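Local coordinates for protein NAD(P)H dehydrogenase (quinone) (Mycobacterium tuberculosis, PDB 1XDI) that uses a bound FAD to reduce quinones to quinols with electrons taken from NADH or NADPH, at residues A315-T319 against A328-G332. Numbering follows the deposited sequence.
Sequences AGDCT and AAMQG. With FAD (flavin-adenine dinucleotide), chain C.
Gln-331 reaches from its helix to the loop of Gly-316, a worked example of a side-chain amide joining an FAD-binding loop to the helix that follows it. Its CB lies against the methyl of Ala-315, which also faces the helix backbone at Gly-332 N. CG stands anti to the carbonyl carbon (chi1 -83°), and the chain, extended from there, carries the amide past the side chain of Thr-319, the two running in opposite directions. CD passes near Thr-319 OG1. At the tip OE1 accepts a hydrogen bond from Gly-316 N, 3.0 Å away, the donor standing well above the plane of the amide. OE1 also touches Thr-319 OG1 at 3.2 Å, with NE2 farther from that hydroxyl at 3.6 Å.

The hydroxyl donates to Gly-316 O at 3.1 Å, in the carbonyl plane, and Thr-319 N binds the same oxygen. Both backbone polar groups of this buried glycine, N-H and C=O, thus have partners. Gly-316 CA packs on Ala-328 CB at 3.5 Å; the FAD phosphate oxygen O2P also lies close to this CA, about 75° round from the methyl, with no side chain between, and the positive phi (97°) suits glycine. Asp-317 N donates to O2P at 3.0 Å, while Asp-317 OD1 accepts from ribityl O3' at 2.8 Å, so one residue grips both pyrophosphate and ribityl chain.

The loop follows strand 312-314, an outermost strand of the parallel FAD-binding sheet, and leads into helix 325-339, while Ala-13 of helix 12-24 touches both Ala-315 and Ala-328.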
ATOM      1  N   ALA A 315      25.287 -13.076  12.416  1.00  1.22           N
ATOM      2  CA  ALA A 315      24.341 -13.340  11.349  1.00  1.33           C
ATOM      3  C   ALA A 315      24.835 -14.574  10.683  1.00  3.78           C
ATOM      4  O   ALA A 315      26.013 -14.855  10.783  1.00  6.03           O
ATOM      5  CB  ALA A 315      24.364 -12.251  10.393  1.00  1.80           C
ATOM      6  N   GLY A 316      23.959 -15.315  10.007  1.00  5.74           N
ATOM      7  CA  GLY A 316      24.377 -16.539   9.327  1.00  8.79           C
ATOM      8  C   GLY A 316      24.142 -17.848  10.107  1.00 10.83           C
ATOM      9  O   GLY A 316      23.454 -17.847  11.137  1.00 11.67           O
ATOM     10  N   ASP A 317      24.703 -18.972   9.652  1.00 11.35           N
ATOM     11  CA  ASP A 317      24.474 -20.215  10.373  1.00 12.56           C
ATOM     12  C   ASP A 317      24.913 -20.196  11.821  1.00 12.47           C
ATOM     13  O   ASP A 317      24.377 -20.938  12.625  1.00 12.74           O
ATOM     14  CB  ASP A 317      25.194 -21.379   9.729  1.00 15.35           C
ATOM     15  CG  ASP A 317      24.671 -21.708   8.364  1.00 18.96           C
ATOM     16  OD1 ASP A 317      23.512 -21.313   8.040  1.00 18.08           O
ATOM     17  OD2 ASP A 317      25.445 -22.396   7.628  1.00 23.00           O
ATOM     18  N   CYS A 318      25.885 -19.351  12.159  1.00 12.22           N
ATOM     19  CA  CYS A 318      26.403 -19.357  13.505  1.00 10.79           C
ATOM     20  C   CYS A 318      25.458 -18.796  14.509  1.00 12.48           C
ATOM     21  O   CYS A 318      25.793 -18.781  15.701  1.00 13.64           O
ATOM     22  CB  CYS A 318      27.736 -18.629  13.600  1.00  9.57           C
ATOM     23  SG  CYS A 318      27.660 -16.823  13.649  1.00  6.76           S
ATOM     24  N   THR A 319      24.292 -18.321  14.054  1.00 12.60           N
ATOM     25  CA  THR A 319      23.280 -17.801  14.993  1.00 12.22           C
ATOM     26  C   THR A 319      22.117 -18.761  15.207  1.00 12.55           C
ATOM     27  O   THR A 319      21.449 -18.676  16.241  1.00 14.14           O
ATOM     28  CB  THR A 319      22.656 -16.415  14.593  1.00 11.93           C
ATOM     29  OG1 THR A 319      21.826 -16.531  13.430  1.00  8.19           O
ATOM     30  CG2 THR A 319      23.742 -15.422  14.352  1.00 12.51           C
ATOM     31  N   ALA A 328      21.030 -15.847   5.865  1.00  3.71           N
ATOM     32  CA  ALA A 328      22.316 -15.378   6.386  1.00  3.79           C
ATOM     33  C   ALA A 328      22.662 -13.968   5.833  1.00  5.27           C
ATOM     34  O   ALA A 328      23.153 -13.057   6.539  1.00  3.61           O
ATOM     35  CB  ALA A 328      23.386 -16.393   6.015  1.00  1.96           C
ATOM     36  N   ALA A 329      22.360 -13.782   4.555  1.00  6.84           N
ATOM     37  CA  ALA A 329      22.642 -12.534   3.898  1.00  7.63           C
ATOM     38  C   ALA A 329      21.779 -11.403   4.472  1.00  9.73           C
ATOM     39  O   ALA A 329      22.289 -10.294   4.722  1.00 11.10           O
ATOM     40  CB  ALA A 329      22.429 -12.683   2.397  1.00  6.92           C
ATOM     41  N   MET A 330      20.487 -11.661   4.719  1.00 10.51           N
ATOM     42  CA  MET A 330      19.625 -10.594   5.251  1.00 10.15           C
ATOM     43  C   MET A 330      20.064 -10.326   6.659  1.00  9.65           C
ATOM     44  O   MET A 330      19.874  -9.233   7.166  1.00 10.58           O
ATOM     45  CB  MET A 330      18.136 -10.978   5.282  1.00 10.26           C
ATOM     46  CG  MET A 330      17.205  -9.772   5.232  1.00 12.58           C
ATOM     47  SD  MET A 330      17.510  -8.730   3.757  1.00 11.76           S
ATOM     48  CE  MET A 330      16.797  -7.128   4.414  1.00 16.68           C
ATOM     49  N   GLN A 331      20.672 -11.308   7.312  1.00  7.94           N
ATOM     50  CA  GLN A 331      21.049 -11.020   8.669  1.00  6.30           C
ATOM     51  C   GLN A 331      22.241 -10.074   8.719  1.00  6.83           C
ATOM     52  O   GLN A 331      22.303  -9.179   9.592  1.00  5.50           O
ATOM     53  CB  GLN A 331      21.295 -12.301   9.453  1.00  4.15           C
ATOM     54  CG  GLN A 331      20.047 -12.914  10.004  1.00  1.00           C
ATOM     55  CD  GLN A 331      20.355 -13.969  11.004  1.00  1.00           C
ATOM     56  OE1 GLN A 331      21.020 -14.988  10.704  1.00  1.00           O
ATOM     57  NE2 GLN A 331      19.889 -13.751  12.227  1.00  1.00           N
ATOM     58  N   GLY A 332      23.175 -10.246   7.782  1.00  6.08           N
ATOM     59  CA  GLY A 332      24.322  -9.367   7.795  1.00  5.26           C
ATOM     60  C   GLY A 332      23.898  -8.003   7.315  1.00  4.52           C
ATOM     61  O   GLY A 332      24.323  -6.954   7.829  1.00  3.53           O
TER
HETATM   62  PA  FAD C 999      29.355 -19.770   5.839  1.00 10.91           P
HETATM   63  O1A FAD C 999      29.359 -21.188   6.397  1.00 12.95           O
HETATM   64  O2A FAD C 999      28.908 -19.614   4.386  1.00  8.28           O
HETATM   65  O5B FAD C 999      30.787 -19.277   6.016  1.00 10.84           O
HETATM   66  C5B FAD C 999      31.342 -18.593   7.142  1.00 10.03           C
HETATM   67  C4B FAD C 999      32.792 -18.559   6.708  1.00  9.05           C
HETATM   68  O4B FAD C 999      33.603 -17.875   7.629  1.00  8.22           O
HETATM   69  C3B FAD C 999      33.553 -19.970   6.463  1.00  8.19           C
HETATM   70  O3B FAD C 999      33.558 -20.396   5.100  1.00  3.90           O
HETATM   71  C2B FAD C 999      34.894 -19.792   7.000  1.00 10.30           C
HETATM   72  O2B FAD C 999      35.989 -19.642   6.094  1.00 12.96           O
HETATM   73  C1B FAD C 999      34.836 -18.549   7.851  1.00 10.01           C
HETATM   74  N9A FAD C 999      35.146 -18.670   9.220  1.00  7.28           N
HETATM   75  C8A FAD C 999      34.802 -19.568  10.210  1.00  8.87           C
HETATM   76  N7A FAD C 999      35.347 -19.306  11.371  1.00  8.41           N
HETATM   77  C5A FAD C 999      36.089 -18.184  11.147  1.00  8.16           C
HETATM   78  C6A FAD C 999      36.922 -17.385  11.948  1.00  6.99           C
HETATM   79  N6A FAD C 999      37.139 -17.639  13.222  1.00  5.33           N
HETATM   80  N1A FAD C 999      37.532 -16.293  11.365  1.00  5.89           N
HETATM   81  C2A FAD C 999      37.346 -15.988  10.071  1.00  5.45           C
HETATM   82  N3A FAD C 999      36.540 -16.722   9.211  1.00  7.49           N
HETATM   83  C4A FAD C 999      35.962 -17.830   9.913  1.00  7.96           C
HETATM   84  N1  FAD C 999      21.209 -22.336   1.710  1.00  5.54           N
HETATM   85  C2  FAD C 999      20.396 -21.788   0.757  1.00  6.11           C
HETATM   86  O2  FAD C 999      19.903 -20.652   0.897  1.00  9.84           O
HETATM   87  N3  FAD C 999      20.122 -22.516  -0.378  1.00  3.02           N
HETATM   88  C4  FAD C 999      20.600 -23.763  -0.667  1.00  1.67           C
HETATM   89  O4  FAD C 999      20.281 -24.305  -1.725  1.00  2.12           O
HETATM   90  C4X FAD C 999      21.388 -24.293   0.265  1.00  3.89           C
HETATM   91  N5  FAD C 999      21.904 -25.589  -0.020  1.00  5.44           N
HETATM   92  C5X FAD C 999      22.749 -26.154   0.970  1.00  5.92           C
HETATM   93  C6  FAD C 999      23.325 -27.427   0.764  1.00  6.94           C
HETATM   94  C7  FAD C 999      24.175 -28.046   1.720  1.00  7.15           C
HETATM   95  C7M FAD C 999      24.785 -29.439   1.433  1.00  7.14           C
HETATM   96  C8  FAD C 999      24.430 -27.344   2.934  1.00  5.29           C
HETATM   97  C8M FAD C 999      25.306 -27.917   4.036  1.00  5.84           C
HETATM   98  C9  FAD C 999      23.904 -26.105   3.159  1.00  4.69           C
HETATM   99  C9A FAD C 999      23.094 -25.472   2.223  1.00  4.23           C
HETATM  100  N10 FAD C 999      22.506 -24.129   2.399  1.00  4.19           N
HETATM  101  C10 FAD C 999      21.696 -23.568   1.453  1.00  4.98           C
HETATM  102  C1' FAD C 999      22.862 -23.446   3.584  1.00  2.93           C
HETATM  103  C2' FAD C 999      23.757 -22.257   3.397  1.00  3.17           C
HETATM  104  O2' FAD C 999      24.963 -22.686   2.672  1.00  1.51           O
HETATM  105  C3' FAD C 999      24.167 -21.629   4.699  1.00  4.07           C
HETATM  106  O3' FAD C 999      23.025 -21.068   5.293  1.00  2.64           O
HETATM  107  C4' FAD C 999      25.131 -20.465   4.581  1.00  5.47           C
HETATM  108  O4' FAD C 999      26.322 -21.116   3.998  1.00  9.05           O
HETATM  109  C5' FAD C 999      25.646 -19.877   5.802  1.00  5.80           C
HETATM  110  O5' FAD C 999      26.436 -18.746   5.467  1.00  8.14           O
HETATM  111  P   FAD C 999      27.300 -17.949   6.495  1.00  6.72           P
HETATM  112  O1P FAD C 999      27.808 -16.851   5.758  1.00  7.89           O
HETATM  113  O2P FAD C 999      26.612 -17.652   7.770  1.00  8.26           O
HETATM  114  O3P FAD C 999      28.390 -18.997   6.799  1.00  8.64           O